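Local coordinates for amino acid ABC transporter, periplasmic amino acid-binding protein, putative (PDB 4I62), which binds L-arginine in the cleft between its two lobes and probably delivers it to a membrane ABC transporter for uptake into the cell, at residues 39-44 and 81-86; 47-52 and 196-201; 88-93 and 154-159; 121-126 and 241-246. All coordinates share one frame; numbering follows the deposited sequence. Where two conformers were deposited one is given.

Contact 1. Residues 39-44 and 81-86; sequences GKLVVA and VELELS
Strand 40-44 runs parallel to strand 82-86, their axes 4.5 Å apart at closest and 24° from one another, and the backbone ladder starts at Glu82 N to Gly39 O. From there the bonds alternate in the way of parallel strands: Leu41 N donates to Glu82 O, Glu84 N to Leu41 O at 2.9 Å, Val43 N to Glu84 O, and Ser86 N to Val43 O. On the face that carries Lys40, Val42 and Ala44, the long side chain of Lys40 stands off the sheet, steeply to the strand, and meets that of Glu84 at a slant. The first lysine torsion (chi1 65°) sets CG between the backbone N and carbonyl carbon, and the extended chain beyond brings NZ to 2.7 Å from Glu84 OE1, on the syn side and 16° out of the carboxylate plane. The other carboxylate oxygen, OE2, lies 3.9 Å from Val42 CG2. These two strands belong to the small parallel sheet of one lobe of a type II periplasmic binding protein, with strand 40-45 in the middle and strand 104-105 on its other side. The reverse face is apolar: Leu83 CD1 lies 3.6 Å from Val43 CG2, the two side chains running obliquely over one another, and Leu41 CB rests 3.8 Å from Val81 CG2. Helix 67-79 covers this face, putting Ile75 and Leu79 against Leu41, and Ala72 against Leu83.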
# COMPACT_ATOMS: atom_id res chain seq x y z
N GLY A 39 -17.64 -19.87 4.00
CA GLY A 39 -16.64 -20.34 4.95
C GLY A 39 -15.26 -19.73 4.81
O GLY A 39 -14.33 -20.16 5.51
N LYS A 40 -15.12 -18.71 3.97
CA LYS A 40 -13.81 -18.10 3.76
C LYS A 40 -13.97 -16.66 3.32
O LYS A 40 -15.00 -16.29 2.79
CB LYS A 40 -12.95 -18.89 2.79
CG LYS A 40 -13.48 -18.93 1.40
CD LYS A 40 -12.57 -19.87 0.60
CE LYS A 40 -12.95 -19.90 -0.85
NZ LYS A 40 -12.05 -20.85 -1.58
N LEU A 41 -12.95 -15.87 3.62
CA LEU A 41 -12.87 -14.45 3.30
C LEU A 41 -11.73 -14.30 2.30
O LEU A 41 -10.59 -14.61 2.63
CB LEU A 41 -12.55 -13.64 4.56
CG LEU A 41 -12.36 -12.12 4.37
CD1 LEU A 41 -13.67 -11.45 4.05
CD2 LEU A 41 -11.70 -11.53 5.61
N VAL A 42 -12.01 -13.83 1.08
CA VAL A 42 -10.98 -13.69 0.05
C VAL A 42 -10.49 -12.25 -0.00
O VAL A 42 -11.27 -11.34 -0.23
CB VAL A 42 -11.52 -14.13 -1.33
CG1 VAL A 42 -10.41 -14.03 -2.37
CG2 VAL A 42 -12.07 -15.57 -1.31
N VAL A 43 -9.20 -12.06 0.26
CA VAL A 43 -8.60 -10.72 0.35
C VAL A 43 -7.60 -10.52 -0.78
O VAL A 43 -6.60 -11.23 -0.88
CB VAL A 43 -7.90 -10.56 1.71
CG1 VAL A 43 -7.16 -9.20 1.79
CG2 VAL A 43 -8.92 -10.65 2.88
N ALA A 44 -7.89 -9.53 -1.61
CA ALA A 44 -6.98 -9.14 -2.70
C ALA A 44 -5.90 -8.20 -2.20
O ALA A 44 -6.20 -7.26 -1.44
CB ALA A 44 -7.76 -8.49 -3.83
N VAL A 81 -14.51 -17.29 9.81
CA VAL A 81 -14.21 -17.92 8.53
C VAL A 81 -12.72 -18.04 8.33
O VAL A 81 -11.92 -17.39 9.00
CB VAL A 81 -14.86 -17.18 7.32
CG1 VAL A 81 -16.37 -17.11 7.47
CG2 VAL A 81 -14.28 -15.73 7.16
N GLU A 82 -12.34 -18.87 7.35
CA GLU A 82 -10.95 -18.98 6.94
C GLU A 82 -10.51 -17.75 6.13
O GLU A 82 -11.32 -17.14 5.46
CB GLU A 82 -10.74 -20.23 6.09
CG GLU A 82 -11.26 -21.52 6.71
CD GLU A 82 -10.40 -21.99 7.87
OE1 GLU A 82 -9.35 -21.38 8.11
OE2 GLU A 82 -10.77 -22.98 8.52
N LEU A 83 -9.24 -17.41 6.22
CA LEU A 83 -8.67 -16.37 5.36
C LEU A 83 -8.03 -16.97 4.11
O LEU A 83 -7.25 -17.91 4.20
CB LEU A 83 -7.61 -15.60 6.13
CG LEU A 83 -6.84 -14.53 5.34
CD1 LEU A 83 -7.78 -13.46 4.81
CD2 LEU A 83 -5.76 -13.93 6.18
N GLU A 84 -8.35 -16.42 2.94
CA GLU A 84 -7.70 -16.81 1.69
C GLU A 84 -7.13 -15.55 1.05
O GLU A 84 -7.87 -14.61 0.74
CB GLU A 84 -8.70 -17.47 0.75
CG GLU A 84 -8.11 -17.92 -0.54
CD GLU A 84 -9.12 -18.58 -1.46
OE1 GLU A 84 -9.71 -19.60 -1.05
OE2 GLU A 84 -9.33 -18.08 -2.59
N LEU A 85 -5.81 -15.51 0.87
CA LEU A 85 -5.19 -14.41 0.16
C LEU A 85 -5.26 -14.59 -1.33
O LEU A 85 -5.15 -15.71 -1.84
CB LEU A 85 -3.75 -14.25 0.58
CG LEU A 85 -3.51 -13.98 2.05
CD1 LEU A 85 -2.01 -13.84 2.32
CD2 LEU A 85 -4.31 -12.77 2.57
N SER A 86 -5.40 -13.48 -2.05
CA SER A 86 -5.42 -13.49 -3.50
C SER A 86 -4.40 -12.47 -3.98
O SER A 86 -4.72 -11.29 -4.22
CB SER A 86 -6.81 -13.11 -3.99
OG SER A 86 -6.93 -13.34 -5.38

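Contact 2. Residues 47-52 and 196-201; sequences PDFAPF and IFEEPV. With ARG (arginine), chain B.
The ring of Phe49 is sandwiched: the guanidinium end of the bound arginine lies over one face, with its NE 3.4 Å above the ring centre, and Val201 CG2 presses on the opposite face. That methyl sits 3.5 Å from the centroid of the Phe49 ring and 10° off its normal, a CH-pi contact over the centre. At the ring edge, in plane, Glu198 OE1 comes to 3.5 Å from Phe49 CZ, the carboxylate turned 68° against the ring. This is part of the arginine pocket in the cleft of a type II periplasmic binding protein; the loop 47-52 meets the end of strand 194-198 and the first turn of helix 199-208.

Phe49 reaches in with CG anti to its backbone N (chi1 -156°), which lays the ring between ligand and helix. Glu198, at the N-cap position of that helix, takes the ligand's alpha-amino group: ARG N donates to OE1 at 2.9 Å and more weakly to OE2. Tyr227 OH is hydrogen-bonded to the same OE1, so this oxygen has a second polar partner beside the ligand.

Further down, the Phe52 ring receives Pro200 CG at its edge, in plane, 3.8 Å from CE2, while Pro51, which follows a cis peptide bond, sets its CD near Pro200 CB. The backbones come together at Ala50 O: Val201 CA makes a CA-H...O contact with it at 3.4 Å, and a water donates to both Ala50 O, at 2.8 Å, and Val201 O.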
# COMPACT_ATOMS: atom_id res chain seq x y z
N PRO A 47 1.59 -8.01 -2.76
CA PRO A 47 2.57 -8.16 -1.67
C PRO A 47 4.01 -7.68 -2.01
O PRO A 47 4.98 -8.43 -1.96
CB PRO A 47 2.55 -9.66 -1.40
CG PRO A 47 2.29 -10.26 -2.75
CD PRO A 47 1.28 -9.32 -3.38
N ASP A 48 4.15 -6.39 -2.31
CA ASP A 48 5.40 -5.74 -2.61
C ASP A 48 5.34 -4.34 -1.97
O ASP A 48 5.53 -3.37 -2.71
CB ASP A 48 5.49 -5.63 -4.13
CG ASP A 48 6.85 -5.19 -4.62
OD1 ASP A 48 7.78 -5.03 -3.79
OD2 ASP A 48 7.00 -5.01 -5.84
N PHE A 49 5.03 -4.26 -0.67
CA PHE A 49 4.60 -3.01 -0.05
C PHE A 49 4.83 -3.09 1.47
O PHE A 49 3.92 -2.84 2.26
CB PHE A 49 3.13 -2.74 -0.42
CG PHE A 49 2.70 -1.30 -0.35
CD1 PHE A 49 3.21 -0.38 -1.24
CD2 PHE A 49 1.78 -0.86 0.60
CE1 PHE A 49 2.79 0.95 -1.21
CE2 PHE A 49 1.35 0.45 0.63
CZ PHE A 49 1.85 1.37 -0.27
N ALA A 50 6.06 -3.44 1.87
CA ALA A 50 6.37 -3.51 3.30
C ALA A 50 6.20 -2.11 3.90
O ALA A 50 6.62 -1.11 3.28
CB ALA A 50 7.79 -4.00 3.52
N PRO A 51 5.67 -2.00 5.12
CA PRO A 51 5.39 -3.09 6.09
C PRO A 51 4.01 -3.74 5.94
O PRO A 51 3.70 -4.70 6.67
CB PRO A 51 5.48 -2.35 7.45
CG PRO A 51 5.00 -0.96 7.11
CD PRO A 51 5.60 -0.67 5.76
N PHE A 52 3.18 -3.21 5.06
CA PHE A 52 1.76 -3.61 4.98
C PHE A 52 1.58 -5.02 4.43
O PHE A 52 0.87 -5.86 5.02
CB PHE A 52 0.98 -2.54 4.21
CG PHE A 52 1.06 -1.21 4.89
CD1 PHE A 52 0.28 -0.97 6.02
CD2 PHE A 52 2.01 -0.27 4.50
CE1 PHE A 52 0.42 0.21 6.72
CE2 PHE A 52 2.15 0.91 5.22
CZ PHE A 52 1.36 1.14 6.33
N ILE A 196 8.00 8.08 -6.27
CA ILE A 196 7.09 8.56 -5.24
C ILE A 196 6.52 7.39 -4.47
O ILE A 196 5.86 6.51 -5.06
CB ILE A 196 5.93 9.39 -5.84
CG1 ILE A 196 6.41 10.46 -6.82
CG2 ILE A 196 5.07 9.98 -4.73
CD1 ILE A 196 5.29 11.21 -7.50
N PHE A 197 6.72 7.36 -3.15
CA PHE A 197 6.11 6.35 -2.29
C PHE A 197 5.66 7.00 -0.99
O PHE A 197 6.29 7.93 -0.49
CB PHE A 197 7.10 5.23 -1.88
CG PHE A 197 7.42 4.19 -2.92
CD1 PHE A 197 6.46 3.56 -3.66
CD2 PHE A 197 8.74 3.84 -3.14
CE1 PHE A 197 6.81 2.58 -4.63
CE2 PHE A 197 9.08 2.85 -4.05
CZ PHE A 197 8.12 2.21 -4.78
N GLU A 198 4.61 6.44 -0.40
CA GLU A 198 4.22 6.83 0.95
C GLU A 198 5.35 6.52 1.94
O GLU A 198 6.08 5.52 1.79
CB GLU A 198 2.91 6.14 1.32
CG GLU A 198 1.74 6.81 0.56
CD GLU A 198 0.58 5.90 0.13
OE1 GLU A 198 0.76 4.67 -0.03
OE2 GLU A 198 -0.51 6.45 -0.14
N GLU A 199 5.48 7.37 2.95
CA GLU A 199 6.64 7.40 3.82
C GLU A 199 7.08 6.03 4.39
O GLU A 199 8.26 5.70 4.31
CB GLU A 199 6.43 8.43 4.94
CG GLU A 199 7.65 8.57 5.84
CD GLU A 199 7.56 9.75 6.80
OE1 GLU A 199 6.45 10.28 7.04
OE2 GLU A 199 8.60 10.11 7.42
N PRO A 200 6.17 5.24 4.99
CA PRO A 200 6.65 3.99 5.62
C PRO A 200 7.20 3.01 4.59
O PRO A 200 8.14 2.27 4.86
CB PRO A 200 5.37 3.42 6.28
CG PRO A 200 4.24 4.08 5.57
CD PRO A 200 4.73 5.47 5.23
N VAL A 201 6.62 3.03 3.40
CA VAL A 201 7.06 2.16 2.31
C VAL A 201 8.41 2.63 1.76
O VAL A 201 9.33 1.83 1.55
CB VAL A 201 5.96 2.07 1.23
CG1 VAL A 201 6.43 1.30 0.01
CG2 VAL A 201 4.73 1.40 1.85
N ARG B . -1.79 3.92 -1.23
CA ARG B . -1.64 3.85 -2.71
C ARG B . -2.99 3.67 -3.40
O ARG B . -3.96 3.25 -2.74
CB ARG B . -0.63 2.78 -3.11
CG ARG B . -0.96 1.40 -2.55
CD ARG B . -0.12 0.31 -3.20
NE ARG B . -0.24 -0.92 -2.44
CZ ARG B . 0.34 -2.06 -2.75
NH1 ARG B . 0.15 -3.13 -1.99
NH2 ARG B . 1.11 -2.14 -3.83
OXT ARG B . -3.04 3.92 -4.65
O HOH W 1 8.86 -1.05 1.56

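Contact 3. Residues 88-93 and 154-159; sequences MSFDNV and GAQKGS. With ARG (arginine), chain B.
One side of the arginine pocket is formed where the start of helix 90-98 meets the type II turn from Gln156 to Ser159. Phe90 contributes a flat wall: over one face lie ARG CD, 3.5 Å above the plane at the ring centre, and, toward the rim, the start of the guanidinium. CG anti to the backbone N (chi1 -177°) sends this ring toward the turn, where Gly158 O stands near its plane, 3.5 Å from CE2. Gln156 crosses Phe90 at about a right angle, yet its amide plane is only 14° from the ring's, and OE1 accepts a hydrogen bond from ARG NH2 at 2.9 Å. The other end of the amide, NE2, donates to Pro178 O and Asn46 OD1, which probably fixes the rotation so that oxygen faces the ligand.

On the outer side, in one of two modelled conformers of each residue, Lys157 NZ forms a salt bridge with Asp91 OD2 at 2.8 Å, on the syn side but 31° out of the carboxylate plane. A water bridges Asp91 N and Lys157 O. Gln156 O accepts from both Ser159 N and Ser159 OG, the hydroxyl 2.7 Å away and on a lone pair.

Ser159 OG also caps Glu162 N at the start of helix 160-168, and Gln156 ends strand 152-156, so the turn links strand to helix while helix 90-98 approaches across the cleft.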
# COMPACT_ATOMS: atom_id res chain seq x y z
N MET A 88 -1.93 -10.37 -6.35
CA MET A 88 -2.05 -9.94 -7.72
C MET A 88 -1.36 -8.60 -7.88
O MET A 88 -0.93 -8.01 -6.90
CB MET A 88 -3.52 -9.87 -8.11
CG MET A 88 -4.30 -8.81 -7.33
SD MET A 88 -6.08 -8.83 -7.65
CE MET A 88 -6.58 -10.38 -6.95
N SER A 89 -1.26 -8.15 -9.11
CA SER A 89 -0.72 -6.82 -9.33
C SER A 89 -1.61 -5.76 -8.71
O SER A 89 -2.85 -5.90 -8.69
CB SER A 89 -0.61 -6.55 -10.83
OG SER A 89 -1.88 -6.52 -11.43
N PHE A 90 -0.99 -4.68 -8.21
CA PHE A 90 -1.81 -3.68 -7.53
C PHE A 90 -2.90 -3.11 -8.43
O PHE A 90 -4.04 -2.88 -7.99
CB PHE A 90 -0.99 -2.55 -6.93
CG PHE A 90 -1.86 -1.58 -6.18
CD1 PHE A 90 -2.40 -1.94 -4.94
CD2 PHE A 90 -2.23 -0.33 -6.70
CE1 PHE A 90 -3.22 -1.10 -4.25
CE2 PHE A 90 -3.07 0.50 -6.01
CZ PHE A 90 -3.55 0.13 -4.77
N ASP A 91 -2.56 -2.90 -9.69
CA ASP A 91 -3.44 -2.37 -10.74
C ASP A 91 -4.75 -3.16 -10.85
O ASP A 91 -5.73 -2.65 -11.40
CB ASP A 91 -2.69 -2.35 -12.10
CG ASP A 91 -3.20 -1.29 -13.05
OD1 ASP A 91 -3.69 -0.24 -12.58
OD2 ASP A 91 -3.10 -1.52 -14.27
N ASN A 92 -4.73 -4.43 -10.41
CA ASN A 92 -5.90 -5.30 -10.52
C ASN A 92 -6.68 -5.50 -9.21
O ASN A 92 -7.77 -6.14 -9.21
CB ASN A 92 -5.48 -6.66 -11.09
CG ASN A 92 -4.90 -6.56 -12.49
OD1 ASN A 92 -4.00 -7.32 -12.87
ND2 ASN A 92 -5.37 -5.61 -13.25
N VAL A 93 -6.15 -5.00 -8.10
CA VAL A 93 -6.73 -5.26 -6.77
C VAL A 93 -8.16 -4.73 -6.63
O VAL A 93 -9.10 -5.49 -6.28
CB VAL A 93 -5.81 -4.70 -5.68
CG1 VAL A 93 -6.51 -4.58 -4.34
CG2 VAL A 93 -4.60 -5.57 -5.54
N GLY A 154 9.17 7.97 -11.29
CA GLY A 154 8.38 6.75 -11.31
C GLY A 154 7.31 6.69 -10.23
O GLY A 154 7.43 7.28 -9.17
N ALA A 155 6.29 5.88 -10.53
CA ALA A 155 5.23 5.56 -9.58
C ALA A 155 4.60 4.24 -9.97
O ALA A 155 4.69 3.81 -11.13
CB ALA A 155 4.17 6.65 -9.52
N GLN A 156 3.91 3.61 -9.03
CA GLN A 156 3.28 2.33 -9.30
C GLN A 156 1.99 2.51 -10.11
O GLN A 156 1.13 3.34 -9.79
CB GLN A 156 3.00 1.56 -8.00
CG GLN A 156 2.38 0.16 -8.31
CD GLN A 156 2.21 -0.75 -7.11
OE1 GLN A 156 1.73 -0.34 -6.07
NE2 GLN A 156 2.58 -2.00 -7.26
N LYS A 157 1.86 1.70 -11.15
CA LYS A 157 0.65 1.74 -11.96
C LYS A 157 -0.59 1.46 -11.13
O LYS A 157 -0.62 0.47 -10.36
CB LYS A 157 0.75 0.72 -13.08
CG LYS A 157 -0.25 0.95 -14.21
CD LYS A 157 -0.24 -0.22 -15.21
CE LYS A 157 -1.08 0.07 -16.44
NZ LYS A 157 -2.46 0.46 -16.07
N GLY A 158 -1.61 2.31 -11.28
CA GLY A 158 -2.86 2.13 -10.54
C GLY A 158 -2.87 2.83 -9.19
O GLY A 158 -3.91 2.77 -8.51
N SER A 159 -1.77 3.45 -8.80
CA SER A 159 -1.70 4.08 -7.48
C SER A 159 -2.10 5.55 -7.52
O SER A 159 -2.02 6.22 -8.57
CB SER A 159 -0.28 3.96 -6.92
OG SER A 159 0.64 4.82 -7.60
N ARG B . -1.79 3.92 -1.23
CA ARG B . -1.64 3.85 -2.71
C ARG B . -2.99 3.67 -3.40
O ARG B . -3.96 3.25 -2.74
CB ARG B . -0.63 2.78 -3.11
CG ARG B . -0.96 1.40 -2.55
CD ARG B . -0.12 0.31 -3.20
NE ARG B . -0.24 -0.92 -2.44
CZ ARG B . 0.34 -2.06 -2.75
NH1 ARG B . 0.15 -3.13 -1.99
NH2 ARG B . 1.11 -2.14 -3.83
OXT ARG B . -3.04 3.92 -4.65
O HOH W 2 0.21 -2.19 -10.32

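Contact 4. Residues 121-126 and 241-246; sequences FSTPYY and AVDKTI
Asp243 reaches from helix 236-251 to the backbone of the loop, where its OD1 accepts from Thr123 N at 2.9 Å on the syn side, 29° out of the carboxylate plane. The N-H leans on the other oxygen too, but Asp243 OD2 is 3.5 Å from Thr123 N and that bond is weak. Beside it Ser122 CB closes to 3.1 Å from OD1. One helical turn on, Ile246 fits against the loop: CD1 comes to 3.4 Å from Ser122 OG, and CG2 meets Thr123 CG2 at 3.8 Å, the two side chains sliding past each other in opposite directions. The same CG2 touches Tyr125 CB, while Val242 CG1 packs on Ser122 CB from the preceding turn.

Behind these contacts, Ser122 OG sits between its backbone N and carbonyl carbon (chi1 73°), a setting from which it donates to Thr123 O at 2.8 Å, above the carbonyl plane; it is also hydrogen-bonded to Val229 N of strand 226-232. Asp243 OD2 forms a salt bridge with Lys239 NZ, one turn back along the helix. Lys239 NZ also bonds Phe121 O, so lysine and aspartate together grip this bend. The arrangement ties a helix near the C terminus to the segment between strands 119-121 and 126-135, the crossover between the lobes, probably one of the two hinge connections of a type II periplasmic binding protein.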
# COMPACT_ATOMS: atom_id res chain seq x y z
N PHE A 121 -15.80 1.89 1.84
CA PHE A 121 -14.55 1.82 2.56
C PHE A 121 -14.81 1.66 4.04
O PHE A 121 -15.73 2.26 4.60
CB PHE A 121 -13.71 3.09 2.37
CG PHE A 121 -12.94 3.14 1.07
CD1 PHE A 121 -11.80 2.39 0.94
CD2 PHE A 121 -13.34 3.94 0.03
CE1 PHE A 121 -11.04 2.45 -0.23
CE2 PHE A 121 -12.58 3.99 -1.16
CZ PHE A 121 -11.44 3.25 -1.27
N SER A 122 -13.95 0.90 4.69
CA SER A 122 -13.90 0.92 6.14
C SER A 122 -13.53 2.30 6.66
O SER A 122 -13.06 3.18 5.90
CB SER A 122 -12.87 -0.08 6.66
OG SER A 122 -11.55 0.35 6.42
N THR A 123 -13.70 2.48 7.96
CA THR A 123 -13.07 3.59 8.64
C THR A 123 -11.54 3.51 8.37
O THR A 123 -10.99 2.43 8.17
CB THR A 123 -13.39 3.50 10.12
OG1 THR A 123 -13.14 4.76 10.75
CG2 THR A 123 -12.57 2.47 10.81
N PRO A 124 -10.84 4.64 8.36
CA PRO A 124 -9.41 4.56 8.03
C PRO A 124 -8.61 3.89 9.12
O PRO A 124 -8.95 4.00 10.34
CB PRO A 124 -8.98 6.03 7.94
CG PRO A 124 -10.22 6.82 7.79
CD PRO A 124 -11.36 6.02 8.32
N TYR A 125 -7.53 3.23 8.73
CA TYR A 125 -6.65 2.58 9.68
C TYR A 125 -5.21 3.08 9.69
O TYR A 125 -4.44 2.61 10.54
CB TYR A 125 -6.70 1.05 9.60
CG TYR A 125 -6.13 0.46 8.33
CD1 TYR A 125 -4.78 0.17 8.22
CD2 TYR A 125 -6.96 0.13 7.25
CE1 TYR A 125 -4.25 -0.40 7.04
CE2 TYR A 125 -6.46 -0.45 6.08
CZ TYR A 125 -5.10 -0.71 6.00
OH TYR A 125 -4.60 -1.30 4.86
N TYR A 126 -4.84 3.97 8.77
CA TYR A 126 -3.48 4.49 8.77
C TYR A 126 -3.51 5.79 8.00
O TYR A 126 -4.34 5.95 7.08
CB TYR A 126 -2.52 3.54 8.04
CG TYR A 126 -1.08 3.90 8.18
CD1 TYR A 126 -0.39 3.56 9.33
CD2 TYR A 126 -0.39 4.57 7.18
CE1 TYR A 126 0.94 3.90 9.51
CE2 TYR A 126 0.97 4.94 7.36
CZ TYR A 126 1.61 4.58 8.52
OH TYR A 126 2.95 4.91 8.70
N ALA A 241 -18.35 -5.44 10.50
CA ALA A 241 -17.37 -6.37 11.00
C ALA A 241 -15.95 -5.85 10.86
O ALA A 241 -15.14 -6.00 11.79
CB ALA A 241 -17.53 -7.73 10.33
N VAL A 242 -15.65 -5.28 9.70
CA VAL A 242 -14.34 -4.72 9.48
C VAL A 242 -14.08 -3.57 10.45
O VAL A 242 -12.99 -3.49 11.06
CB VAL A 242 -14.20 -4.29 8.00
CG1 VAL A 242 -12.90 -3.58 7.81
CG2 VAL A 242 -14.26 -5.49 7.08
N ASP A 243 -15.04 -2.67 10.59
CA ASP A 243 -14.84 -1.50 11.46
C ASP A 243 -14.76 -1.88 12.94
O ASP A 243 -14.01 -1.24 13.67
CB ASP A 243 -15.94 -0.47 11.20
CG ASP A 243 -15.70 0.29 9.90
OD1 ASP A 243 -14.64 0.08 9.26
OD2 ASP A 243 -16.51 1.13 9.52
N LYS A 244 -15.52 -2.88 13.38
CA LYS A 244 -15.39 -3.37 14.75
C LYS A 244 -13.95 -3.84 15.00
O LYS A 244 -13.38 -3.60 16.06
CB LYS A 244 -16.37 -4.53 14.98
CG LYS A 244 -16.21 -5.21 16.32
CD LYS A 244 -17.15 -6.42 16.41
CE LYS A 244 -17.21 -7.00 17.81
NZ LYS A 244 -15.86 -7.29 18.37
N THR A 245 -13.39 -4.53 14.01
CA THR A 245 -12.03 -5.06 14.12
C THR A 245 -10.98 -3.94 14.14
O THR A 245 -10.09 -3.95 15.00
CB THR A 245 -11.75 -6.07 12.98
OG1 THR A 245 -12.74 -7.08 12.98
CG2 THR A 245 -10.38 -6.71 13.13
N ILE A 246 -11.11 -2.98 13.22
CA ILE A 246 -10.20 -1.85 13.22
C ILE A 246 -10.29 -1.08 14.53
O ILE A 246 -9.26 -0.74 15.11
CB ILE A 246 -10.45 -0.93 12.00
CG1 ILE A 246 -10.05 -1.68 10.71
CG2 ILE A 246 -9.66 0.35 12.13
CD1 ILE A 246 -10.58 -0.98 9.43

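In the fold
From the N terminus, contact 1 comes first: it closes the loop from strand 40-45 through helix 67-79 to strand 82-87, within one lobe, and is complete before contacts 3 and 4 begin. Contact 2 starts directly after the first strand of contact 1, so the two cross. Contact 3 nests inside the long loop of contact 2, while contact 4 crosses both. Contacts 2 and 3 join the two lobes across the cleft, share the bound arginine and meet through neighbouring strands 194-198 and 152-156, where Ile196 N probably bonds Gly154 O. Ala44 packs on Met88 between contacts 1 and 3, and Phe52 and Pro200 on Tyr126 between contacts 2 and 4.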